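Local coordinates for protein probable FAD-dependent oxidoreductase PA4991 (Pseudomonas aeruginosa PAO1, PDB 5EZ7) that binds one FAD per subunit and probably works as a FAD-dependent oxidoreductase of the DAO family, although its physiological substrate is unknown, at residues A68-I72 / R327-A331; V232-A236 / A386-F391; G273-E277 / Q288-A292. One frame throughout, in Å; residues are numbered along the deposited sequence.

Contact 1. Residues A68-I72 / R327-A331; sequences ASEAI and RPDNA
Arg327 meets the other segment through its first side-chain carbon: CB lies 4.2 Å from CB of Ala68. Pro328 adds a light apolar contact, its ring CD being 4.5 Å from the same methyl, an atom whose neighbourhood is the less certain because Ala68 is poorly ordered.

Asp329 carries the largest share of the interface. Its backbone forms the centre of an inverse gamma turn, and CG, anti to the carbonyl carbon (chi1 -57°), lies close enough to 68-72 for OD2 to accept a hydrogen bond from Ser69 OG at 2.7 Å. The hydroxyl reaches OD2 on the anti side of the carboxylate and 27° out of its plane, so the oxygen is approached from a tilt. The Ser69 CB is also near OD2. Lower down the aspartate, CB packs at 3.6 Å against the CG2 branch of Ile72, the two side chains crossing at a slant, and the Asp329 carbonyl O is 3.6 Å from the Ala71 methyl.

The Asn330 amide lies beside Ala68 and Ala71. ND2 gives a weak bond to Ala68 O at 3.2 Å, bent to 133° at the hydrogen, and another weak one to Arg327 O within its own segment. OD1, on the other branch, lies 3.3 Å from Ala71 CB and takes a weak bond from Arg356 of helix 350-364. Three weak bonds thus hold the Asn330 amide.

Ile72 also touches Ala348, an FAD-binding residue, and its side chain is about 6 Å from the cofactor. The contact joins the start of helix 70-73 to the loop between strands 309-320 and 332-336, and through Ile72 and Ala348 it is consistent with a second shell of the FAD site.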
ATOM      1  N   ALA A  68      13.918   6.276 -15.286  1.00108.63           N
ATOM      2  CA  ALA A  68      13.089   5.350 -14.481  1.00102.47           C
ATOM      3  C   ALA A  68      12.439   6.098 -13.304  1.00100.70           C
ATOM      4  O   ALA A  68      11.221   6.018 -13.083  1.00101.96           O
ATOM      5  CB  ALA A  68      13.935   4.181 -13.969  1.00100.01           C
ATOM      6  N   SER A  69      13.267   6.862 -12.591  1.00 97.08           N
ATOM      7  CA  SER A  69      12.829   7.710 -11.474  1.00 93.44           C
ATOM      8  C   SER A  69      11.802   8.826 -11.832  1.00 90.02           C
ATOM      9  O   SER A  69      11.423   9.602 -10.941  1.00 87.89           O
ATOM     10  CB  SER A  69      14.068   8.318 -10.768  1.00 95.17           C
ATOM     11  OG  SER A  69      13.834   8.563  -9.392  1.00 94.25           O
ATOM     12  N   GLU A  70      11.358   8.922 -13.096  1.00 84.81           N
ATOM     13  CA  GLU A  70      10.256   9.833 -13.457  1.00 81.84           C
ATOM     14  C   GLU A  70       8.935   9.410 -12.814  1.00 74.08           C
ATOM     15  O   GLU A  70       8.182  10.275 -12.364  1.00 75.06           O
ATOM     16  CB  GLU A  70      10.058   9.979 -14.989  1.00 84.96           C
ATOM     17  CG  GLU A  70       9.591  11.377 -15.436  1.00 88.34           C
ATOM     18  CD  GLU A  70      10.187  11.828 -16.770  1.00 92.99           C
ATOM     19  OE1 GLU A  70       9.868  11.203 -17.805  1.00 92.21           O
ATOM     20  OE2 GLU A  70      10.972  12.812 -16.794  1.00 95.94           O
ATOM     21  N   ALA A  71       8.658   8.098 -12.772  1.00 65.09           N
ATOM     22  CA  ALA A  71       7.331   7.615 -12.390  1.00 58.28           C
ATOM     23  C   ALA A  71       6.997   8.005 -10.948  1.00 54.70           C
ATOM     24  O   ALA A  71       5.978   8.633 -10.695  1.00 52.99           O
ATOM     25  CB  ALA A  71       7.231   6.120 -12.596  1.00 57.14           C
ATOM     26  N   ILE A  72       7.893   7.678 -10.021  1.00 52.05           N
ATOM     27  CA  ILE A  72       7.760   8.077  -8.615  1.00 49.76           C
ATOM     28  C   ILE A  72       7.689   9.603  -8.373  1.00 48.78           C
ATOM     29  O   ILE A  72       6.922  10.044  -7.522  1.00 46.87           O
ATOM     30  CB  ILE A  72       8.875   7.439  -7.736  1.00 49.01           C
ATOM     31  CG1 ILE A  72       8.574   7.577  -6.254  1.00 47.15           C
ATOM     32  CG2 ILE A  72      10.231   8.058  -8.010  1.00 52.06           C
ATOM     33  CD1 ILE A  72       7.414   6.736  -5.817  1.00 45.78           C
ATOM     34  N   ARG A 327      12.334  -1.784 -14.125  1.00 61.57           N
ATOM     35  CA  ARG A 327      12.807  -0.410 -13.967  1.00 63.88           C
ATOM     36  C   ARG A 327      12.593  -0.045 -12.496  1.00 62.52           C
ATOM     37  O   ARG A 327      11.467  -0.136 -12.008  1.00 62.27           O
ATOM     38  CB  ARG A 327      11.997   0.522 -14.864  1.00 65.37           C
ATOM     39  CG  ARG A 327      12.370   0.421 -16.325  1.00 65.90           C
ATOM     40  CD  ARG A 327      11.593   1.408 -17.154  1.00 66.79           C
ATOM     41  NE  ARG A 327      12.179   1.504 -18.487  1.00 71.11           N
ATOM     42  CZ  ARG A 327      11.939   2.477 -19.372  1.00 72.52           C
ATOM     43  NH1 ARG A 327      11.086   3.466 -19.096  1.00 72.73           N
ATOM     44  NH2 ARG A 327      12.549   2.455 -20.557  1.00 73.99           N
ATOM     45  N   PRO A 328      13.652   0.345 -11.771  1.00 61.76           N
ATOM     46  CA  PRO A 328      13.526   0.509 -10.318  1.00 58.00           C
ATOM     47  C   PRO A 328      12.378   1.357  -9.696  1.00 56.41           C
ATOM     48  O   PRO A 328      11.531   0.781  -8.982  1.00 55.03           O
ATOM     49  CB  PRO A 328      14.904   1.027  -9.921  1.00 60.46           C
ATOM     50  CG  PRO A 328      15.802   0.283 -10.844  1.00 63.51           C
ATOM     51  CD  PRO A 328      15.071   0.253 -12.170  1.00 64.95           C
ATOM     52  N   ASP A 329      12.296   2.674  -9.907  1.00 55.36           N
ATOM     53  CA  ASP A 329      11.229   3.448  -9.171  1.00 51.97           C
ATOM     54  C   ASP A 329       9.896   3.398  -9.926  1.00 45.67           C
ATOM     55  O   ASP A 329       9.269   4.428 -10.171  1.00 42.04           O
ATOM     56  CB  ASP A 329      11.632   4.915  -8.942  1.00 56.64           C
ATOM     57  CG  ASP A 329      12.966   5.081  -8.183  1.00 59.64           C
ATOM     58  OD1 ASP A 329      13.187   4.367  -7.190  1.00 58.67           O
ATOM     59  OD2 ASP A 329      13.784   5.964  -8.566  1.00 64.93           O
ATOM     60  N   ASN A 330       9.495   2.184 -10.313  1.00 42.87           N
ATOM     61  CA  ASN A 330       8.295   1.925 -11.155  1.00 40.47           C
ATOM     62  C   ASN A 330       7.546   0.729 -10.633  1.00 36.95           C
ATOM     63  O   ASN A 330       8.122  -0.140  -9.954  1.00 37.07           O
ATOM     64  CB  ASN A 330       8.653   1.633 -12.608  1.00 41.85           C
ATOM     65  CG  ASN A 330       9.342   2.790 -13.286  1.00 44.32           C
ATOM     66  OD1 ASN A 330       8.704   3.572 -13.989  1.00 44.27           O
ATOM     67  ND2 ASN A 330      10.652   2.912 -13.075  1.00 45.09           N
ATOM     68  N   ALA A 331       6.256   0.684 -10.933  1.00 33.73           N
ATOM     69  CA  ALA A 331       5.486  -0.508 -10.706  1.00 31.24           C
ATOM     70  C   ALA A 331       6.043  -1.553 -11.652  1.00 30.78           C
ATOM     71  O   ALA A 331       6.699  -1.210 -12.624  1.00 30.20           O
ATOM     72  CB  ALA A 331       4.016  -0.250 -11.013  1.00 31.18           C
TER

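Contact 2. Residues V232-A236 / A386-F391; sequences VMVKA and AWEVAF
The C-terminal helix 386-389 and the residues that follow it lie against strand 224-236 of the eight-stranded mixed sheet, and Met233 and Lys235 are the strand residues that meet it. Both point their CB toward 386-391, as expected of alternate residues on one face of a strand, whereas Val234 between them points away, to helix 285-299.

Met233 extends to its sulfur and then bends at chi3 (-73°). SD lies 3.8 Å from CE3 of Trp387 and sits 85° off the normal of the six-membered ring, so this Met-aromatic contact is made at the ring edge, near its plane. The same sulfur is 4.0 Å from Ala386 CB. Past the bend, CE ends 3.7 Å from the Ala390 methyl, one helical turn beyond Ala386, and the thioether spans that turn.

The eight-stranded sheet is consistent with the second, substrate-side domain of DAO-family enzymes, set against the Rossmann-type FAD-binding part; the Trp387 side chain lies about 8 Å from the FAD. Trp387 also meets His260, and Tyr270 edge-to-face, so its ring is held by neighbours on the sheet as well.

Phe391 packs against both strand residues. Lys235 CB stands over the centre of its ring, 3.8 Å from the centroid and 10° off the normal, a CH-pi contact. The lysine chain is extended beyond CG and runs past the phenyl in the opposite direction, which brings CD to 3.7 Å from Phe391 CD2. At the ring edge, Met233 O is 3.9 Å from CZ. The carbons of Lys235 make most of the contact with the ring, while NZ forms a salt bridge with Asp264, and Glu388, whose OE2 is 5.5 Å from NZ, pairs with Arg263.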
ATOM      1  N   VAL A 232       8.285  -1.078  14.541  1.00 25.31           N
ATOM      2  CA  VAL A 232       8.071  -0.870  15.960  1.00 25.44           C
ATOM      3  C   VAL A 232       6.917   0.101  16.127  1.00 25.34           C
ATOM      4  O   VAL A 232       6.786   1.044  15.376  1.00 24.59           O
ATOM      5  CB  VAL A 232       9.336  -0.313  16.650  1.00 26.44           C
ATOM      6  CG1 VAL A 232       9.109  -0.180  18.158  1.00 27.21           C
ATOM      7  CG2 VAL A 232      10.503  -1.240  16.428  1.00 26.96           C
ATOM      8  N   MET A 233       6.060  -0.139  17.112  1.00 26.43           N
ATOM      9  CA  MET A 233       4.945   0.778  17.413  1.00 26.68           C
ATOM     10  C   MET A 233       5.081   1.220  18.884  1.00 27.11           C
ATOM     11  O   MET A 233       5.284   0.368  19.766  1.00 26.61           O
ATOM     12  CB  MET A 233       3.587   0.092  17.219  1.00 27.85           C
ATOM     13  CG  MET A 233       3.218  -0.272  15.788  1.00 28.91           C
ATOM     14  SD  MET A 233       1.706  -1.271  15.599  1.00 31.12           S
ATOM     15  CE  MET A 233       2.247  -2.850  16.174  1.00 30.94           C
ATOM     16  N   VAL A 234       4.970   2.533  19.137  1.00 26.95           N
ATOM     17  CA  VAL A 234       4.877   3.076  20.502  1.00 27.79           C
ATOM     18  C   VAL A 234       3.537   3.774  20.669  1.00 27.44           C
ATOM     19  O   VAL A 234       3.184   4.630  19.860  1.00 26.68           O
ATOM     20  CB  VAL A 234       5.922   4.166  20.796  1.00 28.47           C
ATOM     21  CG1 VAL A 234       6.104   4.328  22.295  1.00 29.84           C
ATOM     22  CG2 VAL A 234       7.215   3.846  20.132  1.00 29.03           C
ATOM     23  N   LYS A 235       2.832   3.444  21.746  1.00 28.06           N
ATOM     24  CA  LYS A 235       1.565   4.073  22.070  1.00 29.14           C
ATOM     25  C   LYS A 235       1.599   4.839  23.426  1.00 29.09           C
ATOM     26  O   LYS A 235       1.935   4.294  24.440  1.00 29.11           O
ATOM     27  CB  LYS A 235       0.478   3.004  22.097  1.00 30.25           C
ATOM     28  CG  LYS A 235      -0.894   3.594  22.409  1.00 32.41           C
ATOM     29  CD  LYS A 235      -2.054   2.643  22.082  1.00 33.76           C
ATOM     30  CE  LYS A 235      -3.350   3.339  22.521  1.00 36.23           C
ATOM     31  NZ  LYS A 235      -4.554   2.482  22.484  1.00 37.49           N
ATOM     32  N   ALA A 236       1.223   6.100  23.415  1.00 29.77           N
ATOM     33  CA  ALA A 236       1.179   6.899  24.609  1.00 31.30           C
ATOM     34  C   ALA A 236       0.283   8.101  24.425  1.00 32.91           C
ATOM     35  O   ALA A 236       0.011   8.535  23.333  1.00 35.07           O
ATOM     36  CB  ALA A 236       2.581   7.351  24.947  1.00 31.29           C
ATOM     37  N   ALA A 386      -2.756  -2.349  12.482  1.00 30.07           N
ATOM     38  CA  ALA A 386      -2.090  -3.086  13.617  1.00 32.61           C
ATOM     39  C   ALA A 386      -2.097  -2.332  14.989  1.00 34.33           C
ATOM     40  O   ALA A 386      -2.266  -2.929  16.044  1.00 37.45           O
ATOM     41  CB  ALA A 386      -0.669  -3.437  13.218  1.00 31.87           C
ATOM     42  N   TRP A 387      -1.983  -1.017  14.947  1.00 35.37           N
ATOM     43  CA  TRP A 387      -2.106  -0.183  16.149  1.00 37.65           C
ATOM     44  C   TRP A 387      -3.451  -0.292  16.896  1.00 41.95           C
ATOM     45  O   TRP A 387      -3.491  -0.037  18.121  1.00 45.94           O
ATOM     46  CB  TRP A 387      -1.757   1.299  15.906  1.00 35.94           C
ATOM     47  CG  TRP A 387      -2.041   1.882  14.597  1.00 34.61           C
ATOM     48  CD1 TRP A 387      -3.077   2.661  14.263  1.00 34.93           C
ATOM     49  CD2 TRP A 387      -1.211   1.803  13.443  1.00 34.29           C
ATOM     50  NE1 TRP A 387      -2.978   3.038  12.948  1.00 34.16           N
ATOM     51  CE2 TRP A 387      -1.824   2.534  12.435  1.00 33.46           C
ATOM     52  CE3 TRP A 387      -0.004   1.169  13.172  1.00 34.85           C
ATOM     53  CZ2 TRP A 387      -1.299   2.626  11.162  1.00 35.03           C
ATOM     54  CZ3 TRP A 387       0.523   1.277  11.912  1.00 34.43           C
ATOM     55  CH2 TRP A 387      -0.117   1.989  10.927  1.00 34.71           C
ATOM     56  N   GLU A 388      -4.537  -0.658  16.211  1.00 41.47           N
ATOM     57  CA  GLU A 388      -5.770  -0.972  16.927  1.00 43.33           C
ATOM     58  C   GLU A 388      -5.770  -2.403  17.443  1.00 43.48           C
ATOM     59  O   GLU A 388      -6.252  -2.653  18.532  1.00 47.17           O
ATOM     60  CB  GLU A 388      -7.026  -0.621  16.117  1.00 44.57           C
ATOM     61  CG  GLU A 388      -7.171   0.890  15.851  1.00 44.77           C
ATOM     62  CD  GLU A 388      -7.446   1.757  17.102  1.00 47.54           C
ATOM     63  OE1 GLU A 388      -7.279   3.007  16.991  1.00 48.05           O
ATOM     64  OE2 GLU A 388      -7.840   1.236  18.192  1.00 47.60           O
ATOM     65  N   VAL A 389      -5.161  -3.330  16.728  1.00 43.85           N
ATOM     66  CA  VAL A 389      -5.157  -4.742  17.159  1.00 44.90           C
ATOM     67  C   VAL A 389      -4.075  -5.039  18.216  1.00 42.90           C
ATOM     68  O   VAL A 389      -4.293  -5.830  19.133  1.00 43.24           O
ATOM     69  CB  VAL A 389      -4.996  -5.691  15.935  1.00 46.77           C
ATOM     70  CG1 VAL A 389      -5.105  -7.159  16.360  1.00 48.18           C
ATOM     71  CG2 VAL A 389      -6.034  -5.368  14.847  1.00 45.45           C
ATOM     72  N   ALA A 390      -2.917  -4.396  18.093  1.00 41.49           N
ATOM     73  CA  ALA A 390      -1.756  -4.709  18.964  1.00 41.17           C
ATOM     74  C   ALA A 390      -1.916  -4.172  20.398  1.00 41.02           C
ATOM     75  O   ALA A 390      -1.390  -4.731  21.333  1.00 41.67           O
ATOM     76  CB  ALA A 390      -0.449  -4.213  18.339  1.00 39.59           C
ATOM     77  N   PHE A 391      -2.628  -3.080  20.576  1.00 41.31           N
ATOM     78  CA  PHE A 391      -2.862  -2.565  21.915  1.00 42.19           C
ATOM     79  C   PHE A 391      -4.314  -2.751  22.336  1.00 47.83           C
ATOM     80  O   PHE A 391      -4.610  -2.711  23.533  1.00 51.20           O
ATOM     81  CB  PHE A 391      -2.445  -1.099  21.958  1.00 38.89           C
ATOM     82  CG  PHE A 391      -1.034  -0.858  21.447  1.00 35.56           C
ATOM     83  CD1 PHE A 391       0.074  -1.260  22.199  1.00 34.09           C
ATOM     84  CD2 PHE A 391      -0.806  -0.255  20.207  1.00 32.47           C
ATOM     85  CE1 PHE A 391       1.370  -1.053  21.738  1.00 32.89           C
ATOM     86  CE2 PHE A 391       0.498  -0.050  19.748  1.00 31.94           C
ATOM     87  CZ  PHE A 391       1.584  -0.446  20.517  1.00 31.88           C
TER

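Contact 3. Residues G273-E277 / Q288-A292; sequences GDIAE and QIAEA
Through Ile275 and Gln288 the loop after strand 267-272 packs back on helix 285-299, with the short helix 278-282 between them in sequence, beside the large mixed sheet. The Ile275 side chain is fully extended, CG1 anti to the backbone N (chi1 -162°) and CD1 continuing straight. That reach takes CD1 to the helix backbone, 3.8 Å from CA of Ala292 and 4.2 Å from its CB.

Glu291 runs alongside in the opposite direction. Its CG lies 4.0 Å from Ile275 CD1, and its carboxylate OE1 is in a salt bridge to Arg294.

Gln288 bends at chi2 (68°), which turns its amide toward the Ile275 carbonyl. OE1 accepts from Arg283 NE, and NE2 is shared between His230 O of strand 224-236 and the loop carbonyl of Ile275; these partners fix the rotation of the amide. The hydrogen bond from Gln288 NE2 to Ile275 O is 2.8 Å long and nearly straight at 177°; the oxygen lies in the glutamine amide plane, while NE2 sits well above the plane of the accepting carbonyl.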
ATOM      1  N   GLY A 273      12.160   2.633   8.473  1.00 29.01           N
ATOM      2  CA  GLY A 273      13.530   2.960   8.136  1.00 31.57           C
ATOM      3  C   GLY A 273      14.539   1.834   8.395  1.00 33.84           C
ATOM      4  O   GLY A 273      14.190   0.646   8.372  1.00 34.42           O
ATOM      5  N   ASP A 274      15.781   2.215   8.639  1.00 35.68           N
ATOM      6  CA  ASP A 274      16.888   1.272   8.747  1.00 39.15           C
ATOM      7  C   ASP A 274      16.824   0.459  10.052  1.00 38.01           C
ATOM      8  O   ASP A 274      17.363  -0.649  10.131  1.00 37.32           O
ATOM      9  CB  ASP A 274      18.240   2.024   8.669  1.00 43.25           C
ATOM     10  CG  ASP A 274      19.469   1.069   8.659  1.00 47.12           C
ATOM     11  OD1 ASP A 274      19.790   0.499   7.591  1.00 49.15           O
ATOM     12  OD2 ASP A 274      20.111   0.893   9.732  1.00 50.00           O
ATOM     13  N   ILE A 275      16.187   1.014  11.076  1.00 36.74           N
ATOM     14  CA  ILE A 275      15.949   0.271  12.304  1.00 36.84           C
ATOM     15  C   ILE A 275      15.030  -0.957  12.058  1.00 35.50           C
ATOM     16  O   ILE A 275      15.150  -1.954  12.768  1.00 35.51           O
ATOM     17  CB  ILE A 275      15.365   1.166  13.425  1.00 36.86           C
ATOM     18  CG1 ILE A 275      15.533   0.493  14.793  1.00 37.56           C
ATOM     19  CG2 ILE A 275      13.898   1.506  13.151  1.00 35.80           C
ATOM     20  CD1 ILE A 275      14.779   1.161  15.924  1.00 37.31           C
ATOM     21  N   ALA A 276      14.132  -0.871  11.074  1.00 33.01           N
ATOM     22  CA  ALA A 276      13.249  -1.978  10.717  1.00 31.33           C
ATOM     23  C   ALA A 276      13.819  -2.899   9.653  1.00 32.25           C
ATOM     24  O   ALA A 276      13.177  -3.864   9.352  1.00 32.64           O
ATOM     25  CB  ALA A 276      11.912  -1.449  10.262  1.00 29.81           C
ATOM     26  N   GLU A 277      15.010  -2.635   9.105  1.00 33.55           N
ATOM     27  CA  GLU A 277      15.603  -3.450   8.018  1.00 35.35           C
ATOM     28  C   GLU A 277      16.429  -4.589   8.590  1.00 37.11           C
ATOM     29  O   GLU A 277      16.160  -5.018   9.707  1.00 38.34           O
ATOM     30  CB  GLU A 277      16.418  -2.567   7.049  1.00 36.45           C
ATOM     31  CG  GLU A 277      15.531  -1.664   6.203  1.00 36.35           C
ATOM     32  CD  GLU A 277      14.916  -2.350   4.984  1.00 36.30           C
ATOM     33  OE1 GLU A 277      15.157  -3.556   4.756  1.00 36.60           O
ATOM     34  OE2 GLU A 277      14.180  -1.667   4.228  1.00 35.77           O
ATOM     35  N   GLN A 288      14.542  -5.420  19.806  1.00 33.26           N
ATOM     36  CA  GLN A 288      14.069  -4.392  18.857  1.00 32.89           C
ATOM     37  C   GLN A 288      13.382  -3.214  19.539  1.00 32.34           C
ATOM     38  O   GLN A 288      13.625  -2.060  19.175  1.00 31.91           O
ATOM     39  CB  GLN A 288      13.170  -5.003  17.773  1.00 32.05           C
ATOM     40  CG  GLN A 288      12.669  -4.011  16.731  1.00 31.41           C
ATOM     41  CD  GLN A 288      13.754  -3.468  15.811  1.00 31.77           C
ATOM     42  OE1 GLN A 288      14.940  -3.412  16.155  1.00 32.60           O
ATOM     43  NE2 GLN A 288      13.343  -3.065  14.629  1.00 31.45           N
ATOM     44  N   ILE A 289      12.546  -3.515  20.533  1.00 33.01           N
ATOM     45  CA  ILE A 289      11.972  -2.492  21.406  1.00 32.59           C
ATOM     46  C   ILE A 289      13.056  -1.721  22.121  1.00 32.78           C
ATOM     47  O   ILE A 289      13.046  -0.516  22.096  1.00 32.57           O
ATOM     48  CB  ILE A 289      10.966  -3.098  22.401  1.00 33.48           C
ATOM     49  CG1 ILE A 289       9.652  -3.385  21.637  1.00 33.12           C
ATOM     50  CG2 ILE A 289      10.707  -2.188  23.617  1.00 33.28           C
ATOM     51  CD1 ILE A 289       8.778  -4.439  22.320  1.00 33.94           C
ATOM     52  N   ALA A 290      14.002  -2.414  22.727  1.00 33.99           N
ATOM     53  CA  ALA A 290      15.059  -1.739  23.476  1.00 35.35           C
ATOM     54  C   ALA A 290      15.875  -0.795  22.581  1.00 35.79           C
ATOM     55  O   ALA A 290      16.211   0.308  23.007  1.00 36.17           O
ATOM     56  CB  ALA A 290      15.963  -2.741  24.171  1.00 36.37           C
ATOM     57  N   GLU A 291      16.154  -1.226  21.348  1.00 36.03           N
ATOM     58  CA  GLU A 291      16.841  -0.394  20.335  1.00 37.02           C
ATOM     59  C   GLU A 291      16.021   0.877  19.990  1.00 34.96           C
ATOM     60  O   GLU A 291      16.530   2.019  19.961  1.00 35.28           O
ATOM     61  CB  GLU A 291      17.090  -1.232  19.073  1.00 37.97           C
ATOM     62  CG  GLU A 291      17.816  -0.529  17.942  1.00 40.02           C
ATOM     63  CD  GLU A 291      19.246  -0.098  18.301  1.00 44.01           C
ATOM     64  OE1 GLU A 291      19.932  -0.781  19.092  1.00 45.95           O
ATOM     65  OE2 GLU A 291      19.701   0.953  17.805  1.00 47.21           O
ATOM     66  N   ALA A 292      14.744   0.666  19.763  1.00 33.31           N
ATOM     67  CA  ALA A 292      13.812   1.759  19.592  1.00 32.80           C
ATOM     68  C   ALA A 292      13.801   2.739  20.766  1.00 33.33           C
ATOM     69  O   ALA A 292      13.753   3.940  20.513  1.00 32.68           O
ATOM     70  CB  ALA A 292      12.405   1.233  19.358  1.00 31.85           C
TER

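Contacts 2 and 3 are neighbours, with centres 15 Å apart on one side of the chain's centre, and they touch where Val232 CG2 packs against Gln288 CG at 3.5 Å. Strand 224-236 lies between them: its residues 233 and 235 face the C-terminal helix, and Val232 meets helix 285-299. Contact 1 lies across the chain's centre from contact 2, their centres 32 Å apart, and 28 Å from contact 3. Along the sequence contact 3 is nested inside the loops closed by contacts 1 and 2, whose segments alternate. Each contact has a side chain within about 8 Å of the FAD, so all three belong to its wider surroundings.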